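Local coordinates for carbohydrate binding module family 33 and 10 domain protein (Teredinibacter turnerae, PDB 6RW7) that is an AA10 lytic polysaccharide monooxygenase that carries copper in its catalytic domain and probably acts on cellulose, at residues H179-E184 / V199-G204; F116-P121 / P173-R178; P7-Q12 / F195-D200. All coordinates share one frame; numbering follows the deposited sequence.

Interaction 1. Residues H179-E184 / V199-G204; sequences HVIFAE and VDVDFG
His179 and Val201 form one end of an antiparallel beta hairpin built from strands 178-187 and 193-202, which lie side by side in the mixed sheet of the LPMO domain. Four backbone hydrogen bonds hold this part of the hairpin together. His179 N reaches Val201 O at 2.9 Å, and the same pair closes its ring through Val201 N and His179 O. Ile181 and Val199 make the second hydrogen-bonded pair, its shorter bond being Val199 N to Ile181 O at 2.8 Å. Between them, Val180 and Asp200 are a non-hydrogen-bonded pair.

Apolar packing falls on the face that carries Ile181, Val199 and Val201. Ile181 CD1 rests against Val201 CG2 at 4.3 Å. Because Val201 CG2 sits between its own backbone N and carbonyl carbon (CG1 at chi1 -74°), that methyl also leans over His179 O, 3.6 Å away. Ile4 and Pro7 touch Val199, while Phe116 and Ile118 touch Ile181, so this face packs into the domain interior.

Past the strand end, Phe203 folds back and brings the edge of its ring to His179, with CE1 3.9 Å from His179 CB; the two ring planes stand at 73°. The imidazole has its main polar partner in Thr119, whose OG1 bonds to His179 ND1.

On the opposite face, the side chains of Val180 and Asp200 point the same way, with Asp200 OD1 3.7 Å from Val180 CG2, although the carboxylate is taken mainly by Arg10. A water donates to both His179 O and Asp200 OD1, at 2.8 Å from Asp200 OD1.

Interaction 2. Residues F116-P121 / P173-R178; sequences FYITKP and PSRSGR
Ile118, the last residue of strand 111-118, meets Pro173 and Arg175 with its two arms. Its CG2 methyl lies 4.0 Å from Pro173 CG and also approaches the guanidinium of Arg175, while CD1 lies against the aliphatic root of the same arginine, 3.8 Å from Arg175 CG. A chi1 of -166° sets CG1 anti to the backbone N and leaves CG2 between that N and the carbonyl carbon; the side chains of Ile118 and Arg175 run past one another in opposite senses.

Thr119 offers its carbonyl rather than its side chain, whose OG1 is bonded to His179. Arg175 grips Thr119 O side-on with two nitrogens, NE and NH2, each 2.9 Å from Thr119 O. The acceptor lies within 1° of the guanidinium plane, at its edge, so both N-H groups converge on one atom; NH2 also has a salt bridge to Glu137. This junction lies in the LPMO domain where strand 111-118 gives way to loop and meets the connection from strand 165-172 to strand 178-187, away from the copper sites. A bend at chi2 (-68°) turns the arginine back on its own loop, where Arg175 NH1 donates to Ser174 O at 2.8 Å.

Lys120 contributes mainly backbone here, its NZ being bonded to Phe136 O and Ala134 O.

Pro121 lies over one face of the guanidinium, near its rim. Its ring N stands 3.4 Å above the plane, and Pro121 CD comes to 3.5 Å from Arg175 NH2. At the outer end of the contact, a water donates to Pro121 O and accepts from Ser176 N at 3.0 Å.

Interaction 3. Residues P7-Q12 / F195-D200; sequences PPSRQQ and FFSCVD
Arg10 and Asp200 meet as a nearly coplanar, side-on salt bridge where the N-terminus of helix 10-17 is seated on strand 193-202 of the LPMO domain. The guanidinium and carboxylate planes differ by 13°. NE donates to Asp200 OD2 at 2.7 Å and NH2 to Asp200 OD1 at 3.0 Å, each using the syn lone pair of its oxygen. The arginine chain is extended from CG to NE, carrying the charged head across the strand past Cys198 CB. Trp86 adds a cation-pi contact to Arg10, and Tyr80 O accepts from NH1, so the guanidinium also has partners outside the carboxylate.

The backbone of the same residue docks the helix: Arg10 N donates to Cys198 O at 2.9 Å. Cys198 is also tied to Cys68 by a disulfide.

Gln11 turns its amide toward the strand by a bend at chi2 (124°), and both ends of the group are used. NE2 donates to Phe196 O, with that oxygen 18° out of the amide plane, whereas OE1 accepts from Ser197 OG at 2.7 Å; the hydroxyl is tilted from the amide's carbonyl plane. A water also links Gln11 OE1 to Cys198 N.

Ser9 is the N-cap of the helix, its OG accepting from Gln12 N and, weakly, from Gln11 N, as well as bonding to Ile4 O. Its CB presses on Ser197 OG and Cys198 O.

Pro7, which follows a cis peptide, crosses Val199 at about a right angle, with Pro7 CG 3.7 Å from Val199 CG1. Alongside, two waters donate to Pro8 O; one of them accepts from Asp200 N at 2.8 Å.

Strand 193-202 is common to interactions 1 and 3, which share Val199 and Asp200: the former pairs it with strand 178-187, the latter seats the N-terminal helix on it. Ala183 N bonds to Ser197 O at 2.9 Å, continuing the hairpin. Interaction 2 lies on the far side of strand 178-187, tied to interaction 1 by Phe182 O and Tyr117 N, 2.8 Å apart. Interaction 3 is nearer the metal sites: the side chain of Phe196 is about 12 Å from the copper(I) ion held by His1 and His107, the histidine brace of the LPMO active site, and that of Ser9 about 11 Å from the copper(II) ion at a separate site of Glu5, Asp101 and His165.

Interaction 1. Residues H179-E184 / V199-G204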
# COMPACT_ATOMS: atom_id res chain seq x y z
N HIS A 179 -6.89 2.86 11.21
CA HIS A 179 -5.91 1.78 10.98
C HIS A 179 -5.16 2.02 9.69
O HIS A 179 -5.51 2.93 8.91
CB HIS A 179 -6.61 0.42 11.06
CG HIS A 179 -6.97 0.09 12.46
ND1 HIS A 179 -6.05 -0.46 13.34
CD2 HIS A 179 -8.10 0.32 13.18
CE1 HIS A 179 -6.60 -0.59 14.52
NE2 HIS A 179 -7.87 -0.08 14.46
N VAL A 180 -4.13 1.21 9.49
CA VAL A 180 -3.35 1.23 8.23
C VAL A 180 -3.22 -0.19 7.73
O VAL A 180 -2.95 -1.10 8.53
CB VAL A 180 -1.96 1.84 8.43
CG1 VAL A 180 -1.22 1.85 7.11
CG2 VAL A 180 -2.02 3.24 9.03
N ILE A 181 -3.41 -0.35 6.43
CA ILE A 181 -3.11 -1.62 5.73
C ILE A 181 -1.82 -1.42 4.94
O ILE A 181 -1.70 -0.44 4.21
CB ILE A 181 -4.31 -2.05 4.86
CG1 ILE A 181 -5.49 -2.39 5.78
CG2 ILE A 181 -3.94 -3.19 3.92
CD1 ILE A 181 -6.81 -2.57 5.08
N PHE A 182 -0.87 -2.33 5.14
CA PHE A 182 0.43 -2.36 4.43
C PHE A 182 0.38 -3.55 3.48
O PHE A 182 0.14 -4.69 3.92
CB PHE A 182 1.59 -2.40 5.44
CG PHE A 182 2.87 -2.88 4.82
CD1 PHE A 182 3.64 -2.00 4.09
CD2 PHE A 182 3.27 -4.20 4.90
CE1 PHE A 182 4.80 -2.42 3.46
CE2 PHE A 182 4.43 -4.62 4.27
CZ PHE A 182 5.17 -3.73 3.55
N ALA A 183 0.57 -3.32 2.18
CA ALA A 183 0.36 -4.35 1.15
C ALA A 183 1.55 -4.43 0.21
O ALA A 183 2.21 -3.43 -0.09
CB ALA A 183 -0.89 -4.05 0.38
N GLU A 184 1.74 -5.63 -0.31
CA GLU A 184 2.82 -5.94 -1.26
C GLU A 184 2.26 -6.65 -2.49
O GLU A 184 1.36 -7.51 -2.35
CB GLU A 184 3.86 -6.86 -0.62
CG GLU A 184 4.44 -6.35 0.67
CD GLU A 184 5.45 -7.29 1.31
OE1 GLU A 184 5.53 -8.48 0.87
OE2 GLU A 184 6.15 -6.83 2.23
N VAL A 199 -2.59 1.86 2.89
CA VAL A 199 -3.97 2.40 2.83
C VAL A 199 -4.36 2.87 4.23
O VAL A 199 -4.33 2.05 5.17
CB VAL A 199 -4.96 1.35 2.31
CG1 VAL A 199 -6.31 2.00 2.05
CG2 VAL A 199 -4.46 0.65 1.06
N ASP A 200 -4.78 4.12 4.33
CA ASP A 200 -5.30 4.72 5.58
C ASP A 200 -6.81 4.51 5.59
O ASP A 200 -7.50 5.05 4.69
CB ASP A 200 -4.90 6.20 5.65
CG ASP A 200 -3.42 6.40 5.81
OD1 ASP A 200 -2.90 6.18 6.90
OD2 ASP A 200 -2.77 6.71 4.80
N VAL A 201 -7.31 3.75 6.56
CA VAL A 201 -8.74 3.39 6.65
C VAL A 201 -9.30 3.73 8.03
O VAL A 201 -8.58 3.70 9.02
CB VAL A 201 -8.94 1.91 6.31
CG1 VAL A 201 -8.79 1.69 4.82
CG2 VAL A 201 -8.01 1.02 7.13
N ASP A 202 -10.57 4.10 8.05
CA ASP A 202 -11.33 4.39 9.29
C ASP A 202 -12.49 3.40 9.34
O ASP A 202 -13.39 3.45 8.50
CB ASP A 202 -11.77 5.85 9.33
CG ASP A 202 -12.64 6.20 10.52
OD1 ASP A 202 -12.67 5.43 11.49
OD2 ASP A 202 -13.35 7.24 10.42
N PHE A 203 -12.46 2.50 10.31
CA PHE A 203 -13.49 1.48 10.51
C PHE A 203 -14.66 2.03 11.33
O PHE A 203 -15.64 1.31 11.51
CB PHE A 203 -12.89 0.26 11.20
CG PHE A 203 -12.01 -0.56 10.30
CD1 PHE A 203 -10.66 -0.28 10.16
CD2 PHE A 203 -12.53 -1.63 9.59
CE1 PHE A 203 -9.84 -1.07 9.36
CE2 PHE A 203 -11.71 -2.43 8.81
CZ PHE A 203 -10.37 -2.13 8.66
N GLY A 204 -14.53 3.23 11.87
CA GLY A 204 -15.57 3.80 12.74
C GLY A 204 -15.77 2.97 14.00
O GLY A 204 -14.92 2.11 14.34
O HOH W 1 -4.68 5.63 9.01

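Interaction 2. Residues F116-P121 / P173-R178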
# COMPACT_ATOMS: atom_id res chain seq x y z
N PHE A 116 -0.97 -8.79 2.49
CA PHE A 116 -1.58 -7.64 3.20
C PHE A 116 -1.42 -7.83 4.70
O PHE A 116 -1.78 -8.90 5.23
CB PHE A 116 -3.07 -7.54 2.92
CG PHE A 116 -3.46 -7.35 1.48
CD1 PHE A 116 -3.47 -8.42 0.59
CD2 PHE A 116 -3.80 -6.10 1.01
CE1 PHE A 116 -3.87 -8.23 -0.73
CE2 PHE A 116 -4.17 -5.91 -0.31
CZ PHE A 116 -4.20 -6.97 -1.17
N TYR A 117 -0.98 -6.77 5.35
CA TYR A 117 -0.87 -6.66 6.82
C TYR A 117 -1.77 -5.53 7.28
O TYR A 117 -1.96 -4.58 6.53
CB TYR A 117 0.56 -6.36 7.23
CG TYR A 117 1.58 -7.42 6.96
CD1 TYR A 117 2.14 -7.59 5.70
CD2 TYR A 117 2.06 -8.22 7.99
CE1 TYR A 117 3.09 -8.58 5.48
CE2 TYR A 117 3.05 -9.16 7.79
CZ TYR A 117 3.59 -9.32 6.53
OH TYR A 117 4.54 -10.29 6.30
N ILE A 118 -2.24 -5.61 8.52
CA ILE A 118 -3.02 -4.50 9.13
C ILE A 118 -2.41 -4.17 10.47
O ILE A 118 -1.77 -5.04 11.09
CB ILE A 118 -4.53 -4.86 9.21
CG1 ILE A 118 -5.38 -3.63 9.49
CG2 ILE A 118 -4.79 -6.01 10.18
CD1 ILE A 118 -6.83 -3.85 9.20
N THR A 119 -2.63 -2.94 10.91
CA THR A 119 -2.23 -2.51 12.26
C THR A 119 -2.90 -3.40 13.31
O THR A 119 -4.00 -3.95 13.09
CB THR A 119 -2.48 -1.01 12.43
OG1 THR A 119 -3.76 -0.68 11.88
CG2 THR A 119 -1.39 -0.18 11.78
N LYS A 120 -2.24 -3.55 14.44
CA LYS A 120 -2.74 -4.31 15.60
C LYS A 120 -4.06 -3.70 16.06
O LYS A 120 -4.32 -2.52 15.86
CB LYS A 120 -1.71 -4.29 16.71
CG LYS A 120 -0.42 -5.01 16.42
CD LYS A 120 0.42 -5.15 17.66
CE LYS A 120 1.47 -6.23 17.52
NZ LYS A 120 2.66 -5.69 16.85
N PRO A 121 -4.92 -4.49 16.71
CA PRO A 121 -6.24 -3.98 17.09
C PRO A 121 -6.19 -2.76 18.02
O PRO A 121 -7.06 -1.94 17.93
CB PRO A 121 -6.95 -5.17 17.71
CG PRO A 121 -5.88 -6.16 18.00
CD PRO A 121 -4.75 -5.92 17.02
N PRO A 173 -9.74 -8.27 8.93
CA PRO A 173 -10.05 -8.45 10.35
C PRO A 173 -10.94 -7.34 10.91
O PRO A 173 -10.92 -6.21 10.42
CB PRO A 173 -8.67 -8.38 11.03
CG PRO A 173 -7.69 -8.78 9.95
CD PRO A 173 -8.29 -8.21 8.68
N SER A 174 -11.69 -7.69 11.94
CA SER A 174 -12.55 -6.73 12.66
C SER A 174 -11.63 -5.68 13.27
O SER A 174 -10.63 -6.03 13.93
CB SER A 174 -13.36 -7.35 13.76
OG SER A 174 -14.25 -8.32 13.25
N ARG A 175 -11.96 -4.42 13.04
CA ARG A 175 -11.20 -3.27 13.56
C ARG A 175 -12.20 -2.16 13.87
O ARG A 175 -13.33 -2.18 13.30
CB ARG A 175 -10.16 -2.76 12.57
CG ARG A 175 -8.95 -3.66 12.39
CD ARG A 175 -8.08 -3.71 13.64
NE ARG A 175 -6.86 -4.50 13.52
CZ ARG A 175 -6.77 -5.81 13.71
NH1 ARG A 175 -7.83 -6.54 13.98
NH2 ARG A 175 -5.57 -6.37 13.62
N SER A 176 -11.78 -1.26 14.74
CA SER A 176 -12.50 -0.02 15.07
C SER A 176 -11.58 1.18 14.93
O SER A 176 -10.41 1.09 15.28
CB SER A 176 -13.09 -0.11 16.46
OG SER A 176 -13.95 -1.24 16.52
N GLY A 177 -12.10 2.32 14.48
CA GLY A 177 -11.31 3.55 14.36
C GLY A 177 -10.26 3.46 13.27
O GLY A 177 -10.43 2.70 12.28
N ARG A 178 -9.17 4.20 13.46
CA ARG A 178 -8.21 4.49 12.39
C ARG A 178 -7.09 3.46 12.38
O ARG A 178 -6.40 3.28 13.38
CB ARG A 178 -7.63 5.89 12.50
CG ARG A 178 -6.91 6.25 11.21
CD ARG A 178 -6.74 7.71 10.94
NE ARG A 178 -5.76 7.89 9.90
CZ ARG A 178 -5.47 9.06 9.33
NH1 ARG A 178 -4.55 9.10 8.37
NH2 ARG A 178 -6.10 10.16 9.70
O HOH W 2 -9.47 -1.80 16.55

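Interaction 3. Residues P7-Q12 / F195-D200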
# COMPACT_ATOMS: atom_id res chain seq x y z
N PRO A 7 -9.37 0.09 -1.89
CA PRO A 7 -9.59 1.44 -1.38
C PRO A 7 -8.35 2.29 -1.66
O PRO A 7 -7.25 1.76 -1.89
CB PRO A 7 -9.74 1.23 0.13
CG PRO A 7 -8.95 -0.04 0.36
CD PRO A 7 -9.28 -0.92 -0.83
N PRO A 8 -8.50 3.63 -1.73
CA PRO A 8 -7.40 4.45 -2.21
C PRO A 8 -6.22 4.45 -1.25
O PRO A 8 -6.34 4.89 -0.12
CB PRO A 8 -7.99 5.85 -2.36
CG PRO A 8 -9.23 5.83 -1.49
CD PRO A 8 -9.73 4.40 -1.50
N SER A 9 -5.06 4.04 -1.76
CA SER A 9 -3.79 4.06 -1.02
C SER A 9 -3.25 5.48 -0.92
O SER A 9 -3.77 6.41 -1.57
CB SER A 9 -2.74 3.20 -1.69
OG SER A 9 -2.37 3.74 -2.94
N ARG A 10 -2.18 5.63 -0.17
CA ARG A 10 -1.49 6.94 -0.08
C ARG A 10 -1.09 7.39 -1.49
O ARG A 10 -1.12 8.61 -1.75
CB ARG A 10 -0.28 6.85 0.84
CG ARG A 10 -0.67 6.64 2.29
CD ARG A 10 0.48 6.62 3.26
NE ARG A 10 -0.05 6.49 4.62
CZ ARG A 10 0.67 6.56 5.73
NH1 ARG A 10 1.99 6.73 5.68
NH2 ARG A 10 0.04 6.49 6.89
N GLN A 11 -0.66 6.46 -2.33
CA GLN A 11 -0.20 6.78 -3.71
C GLN A 11 -1.38 7.17 -4.60
O GLN A 11 -1.19 7.97 -5.53
CB GLN A 11 0.49 5.55 -4.30
CG GLN A 11 1.75 5.19 -3.55
CD GLN A 11 1.72 3.77 -3.07
OE1 GLN A 11 0.91 3.44 -2.20
NE2 GLN A 11 2.63 2.95 -3.58
N GLN A 12 -2.56 6.62 -4.36
CA GLN A 12 -3.77 6.98 -5.12
C GLN A 12 -4.15 8.42 -4.79
O GLN A 12 -4.41 9.21 -5.69
CB GLN A 12 -4.91 6.00 -4.82
CG GLN A 12 -6.21 6.40 -5.49
CD GLN A 12 -6.15 6.34 -7.00
OE1 GLN A 12 -5.57 5.42 -7.56
NE2 GLN A 12 -6.80 7.28 -7.69
N PHE A 195 6.29 -4.39 -5.13
CA PHE A 195 5.77 -3.02 -4.96
C PHE A 195 4.98 -2.95 -3.67
O PHE A 195 4.41 -3.98 -3.24
CB PHE A 195 4.94 -2.61 -6.17
CG PHE A 195 5.79 -2.55 -7.41
CD1 PHE A 195 5.94 -3.68 -8.19
CD2 PHE A 195 6.47 -1.39 -7.75
CE1 PHE A 195 6.78 -3.65 -9.30
CE2 PHE A 195 7.32 -1.36 -8.84
CZ PHE A 195 7.47 -2.49 -9.60
N PHE A 196 5.03 -1.80 -3.03
CA PHE A 196 4.48 -1.58 -1.68
C PHE A 196 3.44 -0.47 -1.70
O PHE A 196 3.62 0.51 -2.37
CB PHE A 196 5.60 -1.24 -0.69
CG PHE A 196 6.68 -2.27 -0.67
CD1 PHE A 196 7.75 -2.20 -1.55
CD2 PHE A 196 6.60 -3.35 0.20
CE1 PHE A 196 8.72 -3.19 -1.54
CE2 PHE A 196 7.58 -4.33 0.21
CZ PHE A 196 8.63 -4.24 -0.67
N SER A 197 2.38 -0.63 -0.91
CA SER A 197 1.28 0.36 -0.89
C SER A 197 0.61 0.34 0.47
O SER A 197 0.25 -0.75 0.96
CB SER A 197 0.34 0.08 -2.02
OG SER A 197 -0.57 1.15 -2.25
N CYS A 198 0.50 1.51 1.11
CA CYS A 198 -0.22 1.69 2.39
C CYS A 198 -1.59 2.32 2.15
O CYS A 198 -1.70 3.25 1.35
CB CYS A 198 0.56 2.57 3.34
SG CYS A 198 1.88 1.64 4.16
N VAL A 199 -2.59 1.86 2.89
CA VAL A 199 -3.97 2.40 2.83
C VAL A 199 -4.36 2.87 4.23
O VAL A 199 -4.33 2.05 5.17
CB VAL A 199 -4.96 1.35 2.31
CG1 VAL A 199 -6.31 2.00 2.05
CG2 VAL A 199 -4.46 0.65 1.06
N ASP A 200 -4.78 4.12 4.33
CA ASP A 200 -5.30 4.72 5.58
C ASP A 200 -6.81 4.51 5.59
O ASP A 200 -7.50 5.05 4.69
CB ASP A 200 -4.90 6.20 5.65
CG ASP A 200 -3.42 6.40 5.81
OD1 ASP A 200 -2.90 6.18 6.90
OD2 ASP A 200 -2.77 6.71 4.80
O HOH W 3 -4.64 5.58 1.92
O HOH W 4 -7.84 5.84 2.03
O HOH W 5 1.83 3.98 0.39